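Long-range contact in VIN1 (Oscarella pearsei, PDB 6BFI), which binds actin filaments and may play a role in cell-cell adhesion, as a sponge homolog of vinculin: residues A[138-142]-A[242-246]. Sequence-based numbering, arbitrary orientation.
Sequences CRSVQ and IEEII
Glu243 OE2 collects two donors from the facing helix, and with them Arg139, Gln142 and Glu243 close a polar triangle at the border of an otherwise apolar helix pair. Gln142 NE2 gives OE2 a fairly straight bond (3.0 Å, 158°) on the anti lone pair, and amide and carboxylate are nearly coplanar. Arg139 NH1 forms a salt bridge to the same oxygen at 2.5 Å, a very short separation whose exact value is doubtful; its N-H points poorly (130°) and the bond counts as weak. The third side runs within one helix, where Arg139 NH1 meets Gln142 OE1 at 3.1 Å, the oxygen lying in the guanidinium plane and receiving the proton on a lone pair. Both ends of the Gln142 amide are thus engaged, and NE2 also makes a weak bond to Phe239 O, consistent with the amide orientation modelled. Its CG stands anti to the backbone N (chi1 -177°) and the chain runs on extended, carrying the amide across to Glu243. Replacing Gln142 by alanine is likely to cost Glu243 OE2 its straighter bond and to remove the in-plane acceptor that helps hold the guanidinium's rotation. Beneath the triangle, Ile246 CD1 lies under one guanidinium face and 3.6 Å from Arg139 CD. Deeper still, Cys138 CB rests on Ile246 CG1 at 3.6 Å, its SG reaches Ile245 CG2, and Ile242 CG2 packs against Gln142 CB at 3.8 Å. Helices 102-145 and 224-249 run nearly antiparallel here, in the manner of vinculin-family helical bundles; helix 154-178 covers Cys138 and Val141, while Ile245 touches helix 185-215. The chemistry is that of a bundle seam: apolar side chains fill the interior, and at its margin the Glu243 carboxylate, probably kept ionised by the neighbouring arginine, uses one oxygen to join charge and amide across the helices.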
loop_
_atom_site.group_PDB
_atom_site.type_symbol
_atom_site.label_atom_id
_atom_site.label_comp_id
_atom_site.label_asym_id
_atom_site.label_seq_id
_atom_site.Cartn_x
_atom_site.Cartn_y
_atom_site.Cartn_z
ATOM N N CYS A 138 21.607 13.284 12.380
ATOM C CA CYS A 138 21.532 12.739 11.025
ATOM C C CYS A 138 22.352 13.568 10.042
ATOM O O CYS A 138 22.993 13.020 9.137
ATOM C CB CYS A 138 20.074 12.665 10.568
ATOM S SG CYS A 138 19.008 11.627 11.595
ATOM N N ARG A 139 22.335 14.892 10.199
ATOM C CA ARG A 139 23.138 15.752 9.338
ATOM C C ARG A 139 24.624 15.506 9.549
ATOM O O ARG A 139 25.391 15.470 8.582
ATOM C CB ARG A 139 22.804 17.223 9.588
ATOM C CG ARG A 139 21.455 17.678 9.054
ATOM C CD ARG A 139 21.335 17.472 7.553
ATOM N NE ARG A 139 20.246 18.267 6.990
ATOM C CZ ARG A 139 19.768 18.120 5.759
ATOM N NH1 ARG A 139 20.270 17.196 4.953
ATOM N NH2 ARG A 139 18.780 18.897 5.336
ATOM N N SER A 140 25.054 15.333 10.802
ATOM C CA SER A 140 26.472 15.095 11.057
ATOM C C SER A 140 26.943 13.811 10.380
ATOM O O SER A 140 27.934 13.814 9.635
ATOM C CB SER A 140 26.746 15.048 12.561
ATOM O OG SER A 140 26.236 13.865 13.147
ATOM N N VAL A 141 26.231 12.701 10.609
ATOM C CA VAL A 141 26.674 11.437 10.021
ATOM C C VAL A 141 26.573 11.485 8.497
ATOM O O VAL A 141 27.460 10.993 7.781
ATOM C CB VAL A 141 25.880 10.261 10.621
ATOM C CG1 VAL A 141 24.393 10.512 10.525
ATOM C CG2 VAL A 141 26.249 8.960 9.933
ATOM N N GLN A 142 25.509 12.102 7.980
ATOM C CA GLN A 142 25.359 12.236 6.535
ATOM C C GLN A 142 26.518 13.019 5.929
ATOM O O GLN A 142 27.037 12.655 4.867
ATOM C CB GLN A 142 24.030 12.912 6.213
ATOM C CG GLN A 142 23.747 13.042 4.737
ATOM C CD GLN A 142 22.535 13.899 4.459
ATOM O OE1 GLN A 142 22.297 14.899 5.138
ATOM N NE2 GLN A 142 21.756 13.510 3.461
ATOM N N ILE A 242 19.192 8.683 4.451
ATOM C CA ILE A 242 19.273 9.598 5.586
ATOM C C ILE A 242 18.487 10.874 5.303
ATOM O O ILE A 242 17.863 11.445 6.209
ATOM C CB ILE A 242 20.744 9.891 5.931
ATOM C CG1 ILE A 242 21.433 8.615 6.410
ATOM C CG2 ILE A 242 20.845 10.972 7.002
ATOM C CD1 ILE A 242 22.892 8.818 6.806
ATOM N N GLU A 243 18.497 11.341 4.051
ATOM C CA GLU A 243 17.654 12.473 3.673
ATOM C C GLU A 243 16.188 12.185 3.971
ATOM O O GLU A 243 15.480 13.024 4.541
ATOM C CB GLU A 243 17.835 12.801 2.189
ATOM C CG GLU A 243 19.019 13.690 1.876
ATOM C CD GLU A 243 18.824 15.113 2.358
ATOM O OE1 GLU A 243 17.763 15.702 2.062
ATOM O OE2 GLU A 243 19.730 15.642 3.037
ATOM N N GLU A 244 15.719 10.993 3.595
ATOM C CA GLU A 244 14.319 10.652 3.825
ATOM C C GLU A 244 14.020 10.531 5.313
ATOM O O GLU A 244 12.950 10.951 5.767
ATOM C CB GLU A 244 13.961 9.358 3.091
ATOM C CG GLU A 244 12.475 9.025 3.099
ATOM C CD GLU A 244 11.648 9.973 2.249
ATOM O OE1 GLU A 244 12.235 10.792 1.512
ATOM O OE2 GLU A 244 10.404 9.899 2.315
ATOM N N ILE A 245 14.949 9.963 6.086
ATOM C CA ILE A 245 14.780 9.933 7.538
ATOM C C ILE A 245 14.609 11.346 8.078
ATOM O O ILE A 245 13.742 11.603 8.922
ATOM C CB ILE A 245 15.966 9.215 8.209
ATOM C CG1 ILE A 245 15.784 7.701 8.142
ATOM C CG2 ILE A 245 16.113 9.652 9.658
ATOM C CD1 ILE A 245 16.937 6.921 8.735
ATOM N N ILE A 246 15.424 12.285 7.594
ATOM C CA ILE A 246 15.323 13.666 8.057
ATOM C C ILE A 246 13.977 14.262 7.670
ATOM O O ILE A 246 13.367 15.008 8.446
ATOM C CB ILE A 246 16.498 14.500 7.510
ATOM C CG1 ILE A 246 17.817 14.005 8.103
ATOM C CG2 ILE A 246 16.303 15.980 7.816
ATOM C CD1 ILE A 246 19.044 14.682 7.526
#